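Local atomic coordinates of alpha,alpha-trehalose-phosphate synthase (UDP-forming) (Burkholderia xenovorans, PDB entry 5HXA), a protein that belongs to glycosyltransferase family 20 and has a GT-B architecture, in which two Rossmann-like domains are built around separate beta sheets. Residues L12-N17 with I34-A39; I134-D139 with D454-D459; V376-V381 with A401-G406; K243-F248 with L357-Q362. One frame throughout, in Å; residues are numbered along the deposited sequence.

Contact 1: residues L12-N17 with I34-A39; sequences LIVVSN and IGVLDA
Two apolar pairs, Leu12 with Ala39 and Val14 with Val36, carry this buried contact between strand and helix. In the first, CD2 of Leu12 meets the CB methyl of Ala39 at 3.7 Å. The leucine branches there with CG anti to the backbone N (chi1 172°). The second pair is looser: Val14 CG2 lies 4.0 Å from Val36 CB, and the two valines meet at a slant. That methyl of Val14 is the one beside its backbone N. Alternation along the strand puts Leu12 and Val14 on the same face, while Ile13 between them is turned to other neighbours.

The polar groups work around this patch. Thr43 OG1 is hydrogen-bonded both to Leu12 N and to Ala39 O, tying strand and helix together from further along the helix. Within the kinked helix, Ala39 N gives Val36 O a weak bond of 3.0 Å.

Strand 12-16, helix 32-43 and strand 46-48 form a beta-alpha-beta crossover of the N-terminal Rossmann-like domain. In its sheet, strand 12-16 lies between strands 46-48 and 134-138; Trp47 touches both Val14 and Val36, and Leu457 of helix 449-461 packs on Leu12 and Ala39.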
loop_
_atom_site.group_PDB
_atom_site.type_symbol
_atom_site.label_atom_id
_atom_site.label_comp_id
_atom_site.label_asym_id
_atom_site.label_seq_id
_atom_site.Cartn_x
_atom_site.Cartn_y
_atom_site.Cartn_z
ATOM N N LEU A 12 13.413 -31.750 -16.948
ATOM C CA LEU A 12 12.804 -30.565 -16.358
ATOM C C LEU A 12 11.294 -30.756 -16.303
ATOM O O LEU A 12 10.668 -31.072 -17.319
ATOM C CB LEU A 12 13.144 -29.306 -17.156
ATOM C CG LEU A 12 12.373 -28.058 -16.704
ATOM C CD1 LEU A 12 12.778 -27.634 -15.285
ATOM C CD2 LEU A 12 12.592 -26.923 -17.690
ATOM N N ILE A 13 10.717 -30.579 -15.116
ATOM C CA ILE A 13 9.273 -30.607 -14.912
ATOM C C ILE A 13 8.833 -29.168 -14.670
ATOM O O ILE A 13 9.205 -28.565 -13.657
ATOM C CB ILE A 13 8.881 -31.503 -13.728
ATOM C CG1 ILE A 13 9.598 -32.863 -13.792
ATOM C CG2 ILE A 13 7.370 -31.671 -13.660
ATOM C CD1 ILE A 13 9.335 -33.666 -15.064
ATOM N N VAL A 14 8.059 -28.599 -15.592
ATOM C CA VAL A 14 7.511 -27.256 -15.427
ATOM C C VAL A 14 6.087 -27.374 -14.899
ATOM O O VAL A 14 5.291 -28.172 -15.413
ATOM C CB VAL A 14 7.551 -26.458 -16.744
ATOM C CG1 VAL A 14 6.803 -25.135 -16.580
ATOM C CG2 VAL A 14 8.987 -26.177 -17.147
ATOM N N VAL A 15 5.767 -26.588 -13.868
ATOM C CA VAL A 15 4.438 -26.571 -13.264
ATOM C C VAL A 15 3.912 -25.141 -13.316
ATOM O O VAL A 15 4.548 -24.217 -12.790
ATOM C CB VAL A 15 4.455 -27.098 -11.818
ATOM C CG1 VAL A 15 3.050 -27.082 -11.226
ATOM C CG2 VAL A 15 5.040 -28.505 -11.767
ATOM N N SER A 16 2.757 -24.961 -13.953
ATOM C CA SER A 16 2.101 -23.659 -14.045
ATOM C C SER A 16 0.599 -23.897 -14.154
ATOM O O SER A 16 0.125 -25.035 -14.121
ATOM C CB SER A 16 2.631 -22.848 -15.230
ATOM O OG SER A 16 2.300 -23.488 -16.456
ATOM N N ASN A 17 -0.160 -22.825 -14.328
ATOM C CA ASN A 17 -1.602 -22.944 -14.144
ATOM C C ASN A 17 -2.357 -23.251 -15.433
ATOM O O ASN A 17 -3.272 -24.077 -15.424
ATOM C CB ASN A 17 -2.159 -21.675 -13.504
ATOM C CG ASN A 17 -3.564 -21.868 -12.988
ATOM O OD1 ASN A 17 -4.462 -21.075 -13.273
ATOM N ND2 ASN A 17 -3.772 -22.951 -12.241
ATOM N N ILE A 34 7.471 -19.566 -24.419
ATOM C CA ILE A 34 8.747 -19.153 -24.988
ATOM C C ILE A 34 9.841 -19.154 -23.924
ATOM O O ILE A 34 11.022 -19.329 -24.246
ATOM C CB ILE A 34 8.610 -17.774 -25.671
ATOM C CG1 ILE A 34 9.800 -17.511 -26.593
ATOM C CG2 ILE A 34 8.484 -16.661 -24.646
ATOM C CD1 ILE A 34 9.970 -18.549 -27.680
ATOM N N GLY A 35 9.472 -19.007 -22.649
ATOM C CA GLY A 35 10.470 -19.008 -21.597
ATOM C C GLY A 35 10.995 -20.381 -21.227
ATOM O O GLY A 35 12.155 -20.506 -20.825
ATOM N N VAL A 36 10.176 -21.424 -21.364
ATOM C CA VAL A 36 10.526 -22.742 -20.842
ATOM C C VAL A 36 10.648 -23.816 -21.914
ATOM O O VAL A 36 11.344 -24.818 -21.678
ATOM C CB VAL A 36 9.518 -23.203 -19.762
ATOM C CG1 VAL A 36 9.485 -22.237 -18.593
ATOM C CG2 VAL A 36 8.133 -23.387 -20.367
ATOM N N LEU A 37 10.007 -23.665 -23.076
ATOM C CA LEU A 37 9.832 -24.805 -23.976
ATOM C C LEU A 37 11.166 -25.347 -24.488
ATOM O O LEU A 37 11.319 -26.560 -24.674
ATOM C CB LEU A 37 8.930 -24.414 -25.143
ATOM C CG LEU A 37 8.606 -25.564 -26.096
ATOM C CD1 LEU A 37 7.813 -26.646 -25.365
ATOM C CD2 LEU A 37 7.863 -25.061 -27.333
ATOM N N ASP A 38 12.141 -24.466 -24.731
ATOM C CA ASP A 38 13.463 -24.920 -25.159
ATOM C C ASP A 38 14.091 -25.858 -24.133
ATOM O O ASP A 38 14.702 -26.871 -24.495
ATOM C CB ASP A 38 14.374 -23.719 -25.400
ATOM C CG ASP A 38 14.684 -23.504 -26.868
ATOM O OD1 ASP A 38 13.763 -23.638 -27.704
ATOM O OD2 ASP A 38 15.855 -23.203 -27.183
ATOM N N ALA A 39 13.962 -25.533 -22.846
ATOM C CA ALA A 39 14.538 -26.385 -21.813
ATOM C C ALA A 39 13.774 -27.700 -21.691
ATOM O O ALA A 39 14.377 -28.760 -21.481
ATOM C CB ALA A 39 14.563 -25.639 -20.481
#

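Contact 2: residues I134-D139 with D454-D459; sequences IIWVHD and DTFLAD
Trp136 and Leu457 mark the closest backbone approach, CA to CA 8.4 Å, where the helix segment 454-459 runs at 131° to the direction of strand 134-138. The indole of Trp136 does most of the work. Its five-membered ring and the ring of Phe456 form an offset stack with centroids 4.1 Å apart and planes at 12°. The overlap is toward the rims: Phe456 CE1 comes within 3.2 Å of Trp136 NE1. Both aromatic side chains have CG anti to the backbone N, which extends each across the gap.

On the opposite face of the indole sits His138 NE2, two residues along the strand, so the ring is sandwiched; His138 ND1 is itself hydrogen-bonded to His163. Helix 449-461, near the end of the chain, lies against the N-terminal Rossmann-like sheet, consistent with the GT-B fold, whose C-terminal helix crosses back to that domain.

Leu457 comes in at about a right angle to the Trp136 side chain, with Leu457 CD2 3.7 Å from Trp136 CE3, on the six-membered ring of the indole. Leu457 CD2 only just reaches Ile134 CD1, at 4.5 Å. Outside the two segments, Tyr232 meets Phe456 edge-to-face, while the ring of Trp452 meets Trp136.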
loop_
_atom_site.group_PDB
_atom_site.type_symbol
_atom_site.label_atom_id
_atom_site.label_comp_id
_atom_site.label_asym_id
_atom_site.label_seq_id
_atom_site.Cartn_x
_atom_site.Cartn_y
_atom_site.Cartn_z
ATOM N N ILE A 134 14.125 -32.340 -11.957
ATOM C CA ILE A 134 14.086 -31.055 -11.272
ATOM C C ILE A 134 12.774 -30.381 -11.641
ATOM O O ILE A 134 12.294 -30.521 -12.772
ATOM C CB ILE A 134 15.294 -30.164 -11.620
ATOM C CG1 ILE A 134 15.311 -29.828 -13.117
ATOM C CG2 ILE A 134 16.589 -30.854 -11.165
ATOM C CD1 ILE A 134 16.484 -28.945 -13.546
ATOM N N ILE A 135 12.184 -29.667 -10.683
ATOM C CA ILE A 135 10.832 -29.131 -10.811
ATOM C C ILE A 135 10.899 -27.613 -10.717
ATOM O O ILE A 135 11.498 -27.074 -9.780
ATOM C CB ILE A 135 9.901 -29.711 -9.729
ATOM C CG1 ILE A 135 9.918 -31.246 -9.791
ATOM C CG2 ILE A 135 8.482 -29.178 -9.884
ATOM C CD1 ILE A 135 9.332 -31.905 -8.540
ATOM N N TRP A 136 10.273 -26.930 -11.682
ATOM C CA TRP A 136 10.239 -25.467 -11.747
ATOM C C TRP A 136 8.780 -25.015 -11.755
ATOM O O TRP A 136 8.064 -25.233 -12.737
ATOM C CB TRP A 136 10.977 -24.963 -12.989
ATOM C CG TRP A 136 11.186 -23.468 -13.053
ATOM C CD1 TRP A 136 10.861 -22.540 -12.101
ATOM C CD2 TRP A 136 11.794 -22.739 -14.132
ATOM N NE1 TRP A 136 11.220 -21.273 -12.530
ATOM C CE2 TRP A 136 11.795 -21.374 -13.773
ATOM C CE3 TRP A 136 12.333 -23.113 -15.372
ATOM C CZ2 TRP A 136 12.319 -20.379 -14.607
ATOM C CZ3 TRP A 136 12.853 -22.124 -16.202
ATOM C CH2 TRP A 136 12.841 -20.773 -15.817
ATOM N N VAL A 137 8.348 -24.383 -10.667
ATOM C CA VAL A 137 6.958 -23.979 -10.457
ATOM C C VAL A 137 6.835 -22.475 -10.678
ATOM O O VAL A 137 7.717 -21.709 -10.272
ATOM C CB VAL A 137 6.501 -24.368 -9.034
ATOM C CG1 VAL A 137 5.041 -23.978 -8.796
ATOM C CG2 VAL A 137 6.729 -25.868 -8.792
ATOM N N HIS A 138 5.724 -22.036 -11.277
ATOM C CA HIS A 138 5.569 -20.644 -11.699
ATOM C C HIS A 138 4.344 -19.986 -11.074
ATOM O O HIS A 138 3.218 -20.472 -11.236
ATOM C CB HIS A 138 5.497 -20.557 -13.222
ATOM C CG HIS A 138 6.815 -20.811 -13.872
ATOM N ND1 HIS A 138 7.688 -19.795 -14.190
ATOM C CD2 HIS A 138 7.442 -21.968 -14.191
ATOM C CE1 HIS A 138 8.788 -20.314 -14.704
ATOM N NE2 HIS A 138 8.665 -21.631 -14.715
ATOM N N ASP A 139 4.592 -18.893 -10.348
ATOM C CA ASP A 139 3.657 -17.805 -10.037
ATOM C C ASP A 139 2.696 -18.071 -8.878
ATOM O O ASP A 139 2.601 -19.193 -8.360
ATOM C CB ASP A 139 2.853 -17.399 -11.282
ATOM C CG ASP A 139 2.873 -15.883 -11.513
ATOM O OD1 ASP A 139 3.436 -15.146 -10.663
ATOM O OD2 ASP A 139 2.321 -15.424 -12.531
ATOM N N ASP A 454 18.495 -19.888 -18.294
ATOM C CA ASP A 454 19.696 -20.657 -17.981
ATOM C C ASP A 454 20.246 -20.308 -16.605
ATOM O O ASP A 454 20.790 -21.180 -15.915
ATOM C CB ASP A 454 20.765 -20.446 -19.046
ATOM C CG ASP A 454 20.388 -21.065 -20.383
ATOM O OD1 ASP A 454 19.473 -21.915 -20.417
ATOM O OD2 ASP A 454 21.016 -20.697 -21.392
ATOM N N THR A 455 20.143 -19.039 -16.193
ATOM C CA THR A 455 20.659 -18.680 -14.878
ATOM C C THR A 455 19.802 -19.292 -13.782
ATOM O O THR A 455 20.329 -19.796 -12.783
ATOM C CB THR A 455 20.737 -17.158 -14.699
ATOM O OG1 THR A 455 19.441 -16.594 -14.898
ATOM C CG2 THR A 455 21.718 -16.545 -15.693
ATOM N N PHE A 456 18.484 -19.267 -13.948
ATOM C CA PHE A 456 17.634 -19.896 -12.944
ATOM C C PHE A 456 17.900 -21.397 -12.886
ATOM O O PHE A 456 18.071 -21.971 -11.802
ATOM C CB PHE A 456 16.156 -19.618 -13.232
ATOM C CG PHE A 456 15.248 -20.075 -12.121
ATOM C CD1 PHE A 456 14.789 -21.388 -12.083
ATOM C CD2 PHE A 456 14.912 -19.215 -11.086
ATOM C CE1 PHE A 456 13.991 -21.827 -11.042
ATOM C CE2 PHE A 456 14.101 -19.645 -10.041
ATOM C CZ PHE A 456 13.642 -20.954 -10.022
ATOM N N LEU A 457 17.963 -22.046 -14.050
ATOM C CA LEU A 457 18.116 -23.498 -14.075
ATOM C C LEU A 457 19.480 -23.943 -13.545
ATOM O O LEU A 457 19.582 -25.018 -12.944
ATOM C CB LEU A 457 17.887 -24.024 -15.495
ATOM C CG LEU A 457 16.424 -24.014 -15.973
ATOM C CD1 LEU A 457 16.328 -24.502 -17.410
ATOM C CD2 LEU A 457 15.543 -24.859 -15.059
ATOM N N ALA A 458 20.535 -23.140 -13.742
ATOM C CA ALA A 458 21.835 -23.501 -13.175
ATOM C C ALA A 458 21.785 -23.502 -11.652
ATOM O O ALA A 458 22.375 -24.373 -11.010
ATOM C CB ALA A 458 22.926 -22.549 -13.669
ATOM N N ASP A 459 21.084 -22.534 -11.055
ATOM C CA ASP A 459 20.920 -22.547 -9.603
ATOM C C ASP A 459 20.110 -23.757 -9.156
ATOM O O ASP A 459 20.430 -24.382 -8.140
ATOM C CB ASP A 459 20.252 -21.252 -9.125
ATOM C CG ASP A 459 21.187 -20.051 -9.203
ATOM O OD1 ASP A 459 22.405 -20.262 -9.295
ATOM O OD2 ASP A 459 20.707 -18.900 -9.177
#

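Contact 3: residues V376-V381 with A401-G406; sequences VAKEYV and AEQLPG
Lys378 and Gln403 provide the polar half of this contact, Ala377 and Leu404 the apolar half. Lys378 NZ donates a 2.8 Å hydrogen bond to Gln403 OE1. The ammonium approaches from above the amide, 51° out of the carbonyl plane, with a C=O...N angle of 113°, and thus sits over the group instead of in line with a lone pair. The lysine reaches this far because its chain is extended all the way from CG to NZ. NZ has a second acceptor, the backbone O of Ile234, so two oxygens hold the charged end of this buried lysine.

In the apolar part, Leu404 CD1 lies 3.9 Å from Ala377 CB. Leu404 CD1 is also 4.2 Å from Lys378 CG, and the aliphatic root of the lysine therefore adds to the apolar patch.

Helix 375-382 precedes strand 391-395 of the parallel sheet in the C-terminal Rossmann-like domain, and residues 401-406 belong to the loop leading from that strand to strand 408-410. Leu392 of strand 391-395 touches Ala377 and Leu404, and Met444 of helix 430-446 packs on both Lys378 and Leu404.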
loop_
_atom_site.group_PDB
_atom_site.type_symbol
_atom_site.label_atom_id
_atom_site.label_comp_id
_atom_site.label_asym_id
_atom_site.label_seq_id
_atom_site.Cartn_x
_atom_site.Cartn_y
_atom_site.Cartn_z
ATOM N N VAL A 376 5.869 -5.364 -22.205
ATOM C CA VAL A 376 5.479 -4.473 -23.296
ATOM C C VAL A 376 6.536 -3.394 -23.511
ATOM O O VAL A 376 6.825 -3.013 -24.651
ATOM C CB VAL A 376 4.080 -3.875 -23.024
ATOM C CG1 VAL A 376 3.818 -2.636 -23.892
ATOM C CG2 VAL A 376 2.996 -4.920 -23.293
ATOM N N ALA A 377 7.153 -2.903 -22.425
ATOM C CA ALA A 377 8.191 -1.883 -22.568
ATOM C C ALA A 377 9.389 -2.415 -23.346
ATOM O O ALA A 377 9.937 -1.719 -24.214
ATOM C CB ALA A 377 8.641 -1.381 -21.194
ATOM N N LYS A 378 9.825 -3.642 -23.036
ATOM C CA LYS A 378 10.957 -4.228 -23.751
ATOM C C LYS A 378 10.591 -4.521 -25.203
ATOM O O LYS A 378 11.370 -4.229 -26.119
ATOM C CB LYS A 378 11.422 -5.499 -23.039
ATOM C CG LYS A 378 11.854 -5.266 -21.579
ATOM C CD LYS A 378 12.585 -6.467 -20.980
ATOM C CE LYS A 378 12.970 -6.170 -19.518
ATOM N NZ LYS A 378 13.634 -7.328 -18.853
ATOM N N GLU A 379 9.391 -5.072 -25.429
ATOM C CA GLU A 379 8.944 -5.387 -26.784
ATOM C C GLU A 379 8.806 -4.133 -27.637
ATOM O O GLU A 379 9.179 -4.139 -28.818
ATOM C CB GLU A 379 7.610 -6.140 -26.729
ATOM C CG GLU A 379 7.726 -7.484 -26.046
ATOM C CD GLU A 379 6.375 -8.086 -25.694
ATOM O OE1 GLU A 379 5.357 -7.371 -25.764
ATOM O OE2 GLU A 379 6.347 -9.276 -25.345
ATOM N N TYR A 380 8.253 -3.058 -27.061
ATOM C CA TYR A 380 8.112 -1.803 -27.795
ATOM C C TYR A 380 9.460 -1.329 -28.310
ATOM O O TYR A 380 9.590 -0.925 -29.476
ATOM C CB TYR A 380 7.491 -0.696 -26.914
ATOM C CG TYR A 380 7.564 0.646 -27.628
ATOM C CD1 TYR A 380 6.627 0.985 -28.606
ATOM C CD2 TYR A 380 8.602 1.545 -27.373
ATOM C CE1 TYR A 380 6.713 2.192 -29.299
ATOM C CE2 TYR A 380 8.703 2.758 -28.062
ATOM C CZ TYR A 380 7.759 3.069 -29.030
ATOM O OH TYR A 380 7.862 4.254 -29.718
ATOM N N VAL A 381 10.473 -1.340 -27.440
ATOM C CA VAL A 381 11.794 -0.848 -27.834
ATOM C C VAL A 381 12.406 -1.755 -28.893
ATOM O O VAL A 381 12.888 -1.283 -29.930
ATOM C CB VAL A 381 12.707 -0.708 -26.602
ATOM C CG1 VAL A 381 14.144 -0.320 -27.030
ATOM C CG2 VAL A 381 12.134 0.348 -25.655
ATOM N N ALA A 401 12.573 -0.649 -15.299
ATOM C CA ALA A 401 13.295 0.609 -15.532
ATOM C C ALA A 401 14.810 0.450 -15.420
ATOM O O ALA A 401 15.558 0.980 -16.255
ATOM C CB ALA A 401 12.809 1.693 -14.571
ATOM N N GLU A 402 15.288 -0.271 -14.404
ATOM C CA GLU A 402 16.730 -0.466 -14.266
ATOM C C GLU A 402 17.320 -1.186 -15.479
ATOM O O GLU A 402 18.498 -1.003 -15.805
ATOM C CB GLU A 402 17.032 -1.247 -12.984
ATOM N N GLN A 403 16.522 -1.986 -16.168
ATOM C CA GLN A 403 17.016 -2.748 -17.301
ATOM C C GLN A 403 16.884 -2.018 -18.623
ATOM O O GLN A 403 17.227 -2.589 -19.664
ATOM C CB GLN A 403 16.275 -4.064 -17.388
ATOM C CG GLN A 403 16.660 -5.029 -16.321
ATOM C CD GLN A 403 15.979 -6.320 -16.561
ATOM O OE1 GLN A 403 14.749 -6.388 -16.510
ATOM N NE2 GLN A 403 16.754 -7.349 -16.899
ATOM N N LEU A 404 16.382 -0.787 -18.614
ATOM C CA LEU A 404 16.152 -0.025 -19.841
ATOM C C LEU A 404 16.734 1.376 -19.697
ATOM O O LEU A 404 16.007 2.377 -19.732
ATOM C CB LEU A 404 14.658 0.025 -20.161
ATOM C CG LEU A 404 14.028 -1.326 -20.530
ATOM C CD1 LEU A 404 12.499 -1.207 -20.605
ATOM C CD2 LEU A 404 14.585 -1.834 -21.861
ATOM N N PRO A 405 18.061 1.485 -19.559
ATOM C CA PRO A 405 18.698 2.811 -19.497
ATOM C C PRO A 405 18.534 3.511 -20.838
ATOM O O PRO A 405 18.902 2.970 -21.883
ATOM C CB PRO A 405 20.171 2.486 -19.198
ATOM C CG PRO A 405 20.371 1.141 -19.827
ATOM C CD PRO A 405 19.051 0.404 -19.711
ATOM N N GLY A 406 17.973 4.710 -20.807
ATOM C CA GLY A 406 17.559 5.408 -22.011
ATOM C C GLY A 406 16.066 5.631 -22.096
ATOM O O GLY A 406 15.617 6.486 -22.881
#

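Contact 4: residues K243-F248 with L357-Q362; sequences KAAEQF and LFRQSQ
Arg359 lays its side chain along Ala245 and Glu246, and its conformation accounts for nearly all of the contact. CG is anti to the backbone N (chi1 -171°) and the chain stays extended as far as NE. This straight aliphatic run passes Ala245, where Arg359 CD lies 3.9 Å from the CB methyl. Arg359 CD is also 3.8 Å from Ala245 O, a carbonyl hydrogen-bonded to Thr249 OG1. At the far end chi4 of 100° turns the guanidinium off the fully extended form. One face of the group is presented to Glu246, whose CB stands over its centre, 3.9 Å from CZ.

Glu246 is extended too, with CG anti to its backbone N, and runs beside Arg359 in the same direction. Their flat ends are almost parallel, the carboxylate and guanidinium planes being only 4° apart. Even so, the charges do not make a salt bridge: Glu246 OE2 and Arg359 NH2 are 4.2 Å apart, and the oxygen is well out of the guanidinium plane. Between the charged ends only a general electrostatic attraction is likely, with no N-H pointing at the oxygen. The firm polar partner lies outside the two segments: Arg359 NH1 is hydrogen-bonded to Ser383 O; Asp385 adds only a long, weak ion pair. Further along, Ser361 OG donates to Leu357 O at 2.9 Å.

Helix 238-247 thus rests on helix 351-359, with Met355 also touching Ala245. The latter helix leads into strand 363-366 of the C-terminal sheet and is flanked by helix 252-260, whose Val254 and Leu257 touch Leu357.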
loop_
_atom_site.group_PDB
_atom_site.type_symbol
_atom_site.label_atom_id
_atom_site.label_comp_id
_atom_site.label_asym_id
_atom_site.label_seq_id
_atom_site.Cartn_x
_atom_site.Cartn_y
_atom_site.Cartn_z
ATOM N N LYS A 243 12.996 -8.480 -35.880
ATOM C CA LYS A 243 12.756 -9.121 -37.169
ATOM C C LYS A 243 11.264 -9.336 -37.410
ATOM O O LYS A 243 10.770 -9.091 -38.514
ATOM C CB LYS A 243 13.522 -10.445 -37.247
ATOM N N ALA A 244 10.530 -9.780 -36.390
ATOM C CA ALA A 244 9.091 -9.984 -36.546
ATOM C C ALA A 244 8.366 -8.670 -36.829
ATOM O O ALA A 244 7.475 -8.613 -37.684
ATOM C CB ALA A 244 8.516 -10.652 -35.295
ATOM N N ALA A 245 8.734 -7.601 -36.120
ATOM C CA ALA A 245 8.084 -6.314 -36.351
ATOM C C ALA A 245 8.294 -5.855 -37.779
ATOM O O ALA A 245 7.371 -5.329 -38.419
ATOM C CB ALA A 245 8.614 -5.267 -35.367
ATOM N N GLU A 246 9.495 -6.081 -38.314
ATOM C CA GLU A 246 9.733 -5.695 -39.696
ATOM C C GLU A 246 8.968 -6.590 -40.662
ATOM O O GLU A 246 8.399 -6.101 -41.646
ATOM C CB GLU A 246 11.227 -5.726 -40.015
ATOM C CG GLU A 246 11.510 -5.252 -41.429
ATOM C CD GLU A 246 12.974 -5.324 -41.792
ATOM O OE1 GLU A 246 13.307 -4.997 -42.951
ATOM O OE2 GLU A 246 13.788 -5.704 -40.924
ATOM N N GLN A 247 8.926 -7.903 -40.404
ATOM C CA GLN A 247 8.280 -8.830 -41.333
ATOM C C GLN A 247 6.768 -8.638 -41.385
ATOM O O GLN A 247 6.133 -8.979 -42.388
ATOM C CB GLN A 247 8.607 -10.274 -40.948
ATOM C CG GLN A 247 10.032 -10.707 -41.271
ATOM C CD GLN A 247 10.375 -12.074 -40.693
ATOM O OE1 GLN A 247 9.728 -12.547 -39.755
ATOM N NE2 GLN A 247 11.396 -12.713 -41.255
ATOM N N PHE A 248 6.171 -8.123 -40.311
ATOM C CA PHE A 248 4.727 -7.936 -40.257
ATOM C C PHE A 248 4.303 -6.502 -40.542
ATOM O O PHE A 248 3.124 -6.175 -40.382
ATOM C CB PHE A 248 4.184 -8.399 -38.905
ATOM C CG PHE A 248 4.021 -9.878 -38.824
ATOM C CD1 PHE A 248 5.133 -10.707 -38.856
ATOM C CD2 PHE A 248 2.763 -10.451 -38.774
ATOM C CE1 PHE A 248 4.997 -12.079 -38.815
ATOM C CE2 PHE A 248 2.617 -11.827 -38.728
ATOM C CZ PHE A 248 3.738 -12.644 -38.749
ATOM N N LEU A 357 2.882 -3.011 -35.062
ATOM C CA LEU A 357 2.199 -1.787 -34.652
ATOM C C LEU A 357 3.092 -0.931 -33.760
ATOM O O LEU A 357 3.115 0.295 -33.907
ATOM C CB LEU A 357 0.877 -2.115 -33.941
ATOM C CG LEU A 357 -0.160 -2.925 -34.738
ATOM C CD1 LEU A 357 -1.388 -3.203 -33.870
ATOM C CD2 LEU A 357 -0.571 -2.208 -36.023
ATOM N N PHE A 358 3.825 -1.555 -32.820
ATOM C CA PHE A 358 4.818 -0.814 -32.034
ATOM C C PHE A 358 5.809 -0.089 -32.946
ATOM O O PHE A 358 6.159 1.074 -32.712
ATOM C CB PHE A 358 5.601 -1.759 -31.104
ATOM C CG PHE A 358 4.819 -2.294 -29.924
ATOM C CD1 PHE A 358 3.772 -1.579 -29.364
ATOM C CD2 PHE A 358 5.171 -3.524 -29.353
ATOM C CE1 PHE A 358 3.075 -2.080 -28.265
ATOM C CE2 PHE A 358 4.466 -4.042 -28.258
ATOM C CZ PHE A 358 3.419 -3.310 -27.712
ATOM N N ARG A 359 6.282 -0.779 -33.984
ATOM C CA ARG A 359 7.261 -0.199 -34.899
ATOM C C ARG A 359 6.724 1.045 -35.604
ATOM O O ARG A 359 7.504 1.912 -36.008
ATOM C CB ARG A 359 7.676 -1.259 -35.922
ATOM C CG ARG A 359 8.856 -0.893 -36.826
ATOM C CD ARG A 359 9.294 -2.156 -37.553
ATOM N NE ARG A 359 10.444 -2.004 -38.439
ATOM C CZ ARG A 359 11.688 -2.349 -38.117
ATOM N NH1 ARG A 359 11.969 -2.840 -36.905
ATOM N NH2 ARG A 359 12.659 -2.191 -39.004
ATOM N N GLN A 360 5.401 1.146 -35.772
ATOM C CA GLN A 360 4.792 2.326 -36.382
ATOM C C GLN A 360 4.617 3.486 -35.408
ATOM O O GLN A 360 4.218 4.570 -35.841
ATOM C CB GLN A 360 3.417 1.974 -36.978
ATOM C CG GLN A 360 3.504 1.124 -38.220
ATOM C CD GLN A 360 4.327 1.796 -39.295
ATOM O OE1 GLN A 360 4.093 2.962 -39.629
ATOM N NE2 GLN A 360 5.326 1.084 -39.814
ATOM N N SER A 361 4.895 3.291 -34.120
ATOM C CA SER A 361 4.525 4.248 -33.083
ATOM C C SER A 361 5.732 5.059 -32.629
ATOM O O SER A 361 6.741 4.490 -32.197
ATOM C CB SER A 361 3.917 3.525 -31.880
ATOM O OG SER A 361 2.833 2.691 -32.284
ATOM N N GLN A 362 5.598 6.387 -32.666
ATOM C CA GLN A 362 6.695 7.271 -32.263
ATOM C C GLN A 362 6.919 7.302 -30.755
ATOM O O GLN A 362 8.025 7.647 -30.319
ATOM C CB GLN A 362 6.448 8.702 -32.754
ATOM C CG GLN A 362 6.650 8.897 -34.260
ATOM C CD GLN A 362 5.538 8.283 -35.107
ATOM O OE1 GLN A 362 4.368 8.254 -34.717
ATOM N NE2 GLN A 362 5.911 7.777 -36.269
#

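How the contacts relate
From the N terminus, contact 1 closes first, a short local loop within the first beta-alpha-beta unit. Contact 2 then opens at strand 134-138 and closes only at 454-459, spanning most of the chain and returning to the N-terminal domain. Within that span contact 4 opens and closes, followed by contact 3; these two are in series, and no pair of contacts interlaces. Contacts 1 and 2 share the N-terminal sheet, where Ile13 N and O pair with Ile134 O and Trp136 N on neighbouring strands. Contacts 3 and 4 belong to the C-terminal domain and meet where Tyr380 OH lies 2.7 Å from Ser361 O.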